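Long-range contact in CbsA (Xanthomonas oryzae pv. oryzae, PDB 5XYH), which probably hydrolyses cellulose of plant cell walls as a family 6 exoglucanase, releasing cellobiose units from chain ends: residues K371-K376 / A403-T408. Numbering follows the deposited sequence.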
loop_
_atom_site.group_PDB
_atom_site.type_symbol
_atom_site.label_atom_id
_atom_site.label_comp_id
_atom_site.label_asym_id
_atom_site.label_seq_id
_atom_site.Cartn_x
_atom_site.Cartn_y
_atom_site.Cartn_z
ATOM N N LYS A 371 -11.789 -8.614 -16.586
ATOM C CA LYS A 371 -13.174 -8.660 -17.059
ATOM C C LYS A 371 -14.033 -8.940 -15.831
ATOM O O LYS A 371 -13.509 -9.156 -14.738
ATOM C CB LYS A 371 -13.375 -9.730 -18.144
ATOM C CG LYS A 371 -13.091 -11.155 -17.660
ATOM C CD LYS A 371 -13.744 -12.239 -18.532
ATOM C CE LYS A 371 -13.250 -12.170 -19.959
ATOM N NZ LYS A 371 -13.689 -13.308 -20.846
ATOM N N TYR A 372 -15.357 -8.939 -15.997
ATOM C CA TYR A 372 -16.212 -9.354 -14.882
ATOM C C TYR A 372 -16.277 -10.877 -14.855
ATOM O O TYR A 372 -16.796 -11.506 -15.790
ATOM C CB TYR A 372 -17.626 -8.764 -14.944
ATOM C CG TYR A 372 -18.273 -8.758 -13.570
ATOM C CD1 TYR A 372 -18.531 -9.947 -12.896
ATOM C CD2 TYR A 372 -18.564 -7.565 -12.919
ATOM C CE1 TYR A 372 -19.092 -9.947 -11.622
ATOM C CE2 TYR A 372 -19.120 -7.559 -11.644
ATOM C CZ TYR A 372 -19.378 -8.749 -11.007
ATOM O OH TYR A 372 -19.932 -8.739 -9.747
ATOM N N ILE A 373 -15.773 -11.451 -13.771
ATOM C CA ILE A 373 -15.704 -12.895 -13.567
ATOM C C ILE A 373 -16.738 -13.277 -12.517
ATOM O O ILE A 373 -16.775 -12.651 -11.450
ATOM C CB ILE A 373 -14.299 -13.328 -13.111
ATOM C CG1 ILE A 373 -13.248 -12.898 -14.146
ATOM C CG2 ILE A 373 -14.277 -14.814 -12.814
ATOM C CD1 ILE A 373 -11.806 -13.271 -13.772
ATOM N N PRO A 374 -17.580 -14.284 -12.763
ATOM C CA PRO A 374 -18.527 -14.708 -11.721
ATOM C C PRO A 374 -17.773 -15.102 -10.463
ATOM O O PRO A 374 -16.771 -15.824 -10.521
ATOM C CB PRO A 374 -19.265 -15.901 -12.350
ATOM C CG PRO A 374 -18.518 -16.250 -13.576
ATOM C CD PRO A 374 -17.760 -15.030 -14.019
ATOM N N ASN A 375 -18.231 -14.569 -9.334
ATOM C CA ASN A 375 -17.617 -14.839 -8.047
ATOM C C ASN A 375 -18.633 -14.529 -6.965
ATOM O O ASN A 375 -19.599 -13.791 -7.184
ATOM C CB ASN A 375 -16.333 -14.024 -7.846
ATOM C CG ASN A 375 -16.604 -12.553 -7.611
ATOM O OD1 ASN A 375 -16.688 -12.103 -6.465
ATOM N ND2 ASN A 375 -16.754 -11.790 -8.697
ATOM N N LYS A 376 -18.411 -15.109 -5.788
ATOM C CA LYS A 376 -19.325 -14.904 -4.676
ATOM C C LYS A 376 -18.818 -13.887 -3.664
ATOM O O LYS A 376 -19.395 -13.780 -2.582
ATOM C CB LYS A 376 -19.621 -16.235 -3.980
ATOM C CG LYS A 376 -20.204 -17.273 -4.927
ATOM C CD LYS A 376 -21.554 -16.826 -5.490
ATOM C CE LYS A 376 -22.644 -16.986 -4.439
ATOM N NZ LYS A 376 -22.643 -18.378 -3.904
ATOM N N ALA A 403 -6.463 -11.533 -16.022
ATOM C CA ALA A 403 -6.250 -11.378 -14.584
ATOM C C ALA A 403 -7.460 -11.880 -13.790
ATOM O O ALA A 403 -8.608 -11.657 -14.199
ATOM C CB ALA A 403 -5.996 -9.915 -14.241
ATOM N N PRO A 404 -7.242 -12.552 -12.659
ATOM C CA PRO A 404 -8.354 -13.025 -11.827
ATOM C C PRO A 404 -8.838 -11.920 -10.891
ATOM O O PRO A 404 -8.287 -10.817 -10.849
ATOM C CB PRO A 404 -7.722 -14.174 -11.042
ATOM C CG PRO A 404 -6.324 -13.699 -10.827
ATOM C CD PRO A 404 -5.938 -12.955 -12.093
ATOM N N ILE A 405 -9.873 -12.240 -10.110
ATOM C CA ILE A 405 -10.502 -11.190 -9.315
ATOM C C ILE A 405 -9.538 -10.676 -8.240
ATOM O O ILE A 405 -8.593 -11.356 -7.811
ATOM C CB ILE A 405 -11.825 -11.663 -8.685
ATOM C CG1 ILE A 405 -11.576 -12.723 -7.613
ATOM C CG2 ILE A 405 -12.791 -12.179 -9.771
ATOM C CD1 ILE A 405 -12.827 -13.351 -7.024
ATOM N N ALA A 406 -9.816 -9.458 -7.789
ATOM C CA ALA A 406 -8.997 -8.762 -6.805
ATOM C C ALA A 406 -8.736 -9.622 -5.577
ATOM O O ALA A 406 -9.656 -10.227 -5.025
ATOM C CB ALA A 406 -9.704 -7.465 -6.390
ATOM N N GLY A 407 -7.476 -9.650 -5.145
ATOM C CA GLY A 407 -7.085 -10.343 -3.931
ATOM C C GLY A 407 -6.914 -11.842 -4.052
ATOM O O GLY A 407 -6.758 -12.513 -3.025
ATOM N N THR A 408 -6.950 -12.395 -5.261
ATOM C CA THR A 408 -6.665 -13.806 -5.499
ATOM C C THR A 408 -5.437 -13.943 -6.400
ATOM O O THR A 408 -5.001 -12.989 -7.050
ATOM C CB THR A 408 -7.869 -14.527 -6.129
ATOM O OG1 THR A 408 -8.033 -14.099 -7.484
ATOM C CG2 THR A 408 -9.123 -14.195 -5.361
#
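In the long helix- and strand-free excursion between strand 354-358 and helix 411-419 of this family 6 glycosidase, Ile-373 and Asn-375 close over Ile-405, showing how two stretches of one loop can meet through side chains while no hydrogen bond passes directly between 371-376 and 403-408. Ile-405 touches both with its two branches: CG2 lies 3.8 Å from CB of Ile-373, while CD1 reaches to 3.7 Å from CB of Asn-375. The latter reach follows from chi1 of 68°, which sets CG1 of Ile-405 between its own backbone N and carbonyl carbon. Nearer the start of 403-408, CD1 of Ile-373 extends to 3.6 Å from the carbonyl O of Ala-403. The Asn-375 amide is fixed locally: ND2 donates a nearly straight bond of 2.9 Å to Ile-373 O, with a second to Lys-379 O, and OD1 accepts from Gln-377 N. Ile-405 also opens a type II turn with Gly-407 at positive phi, and its carbonyl O receives both N and OG1 of Thr-408, the latter at 2.8 Å. Neighbouring residues supply polar links, Ser-370 OG to Ala-403 N and Lys-379 NZ to Ala-406 O. Such mainly van der Waals contact, beside a type II turn, lies in a peripheral loop of the family 6 fold, a modified alpha/beta barrel.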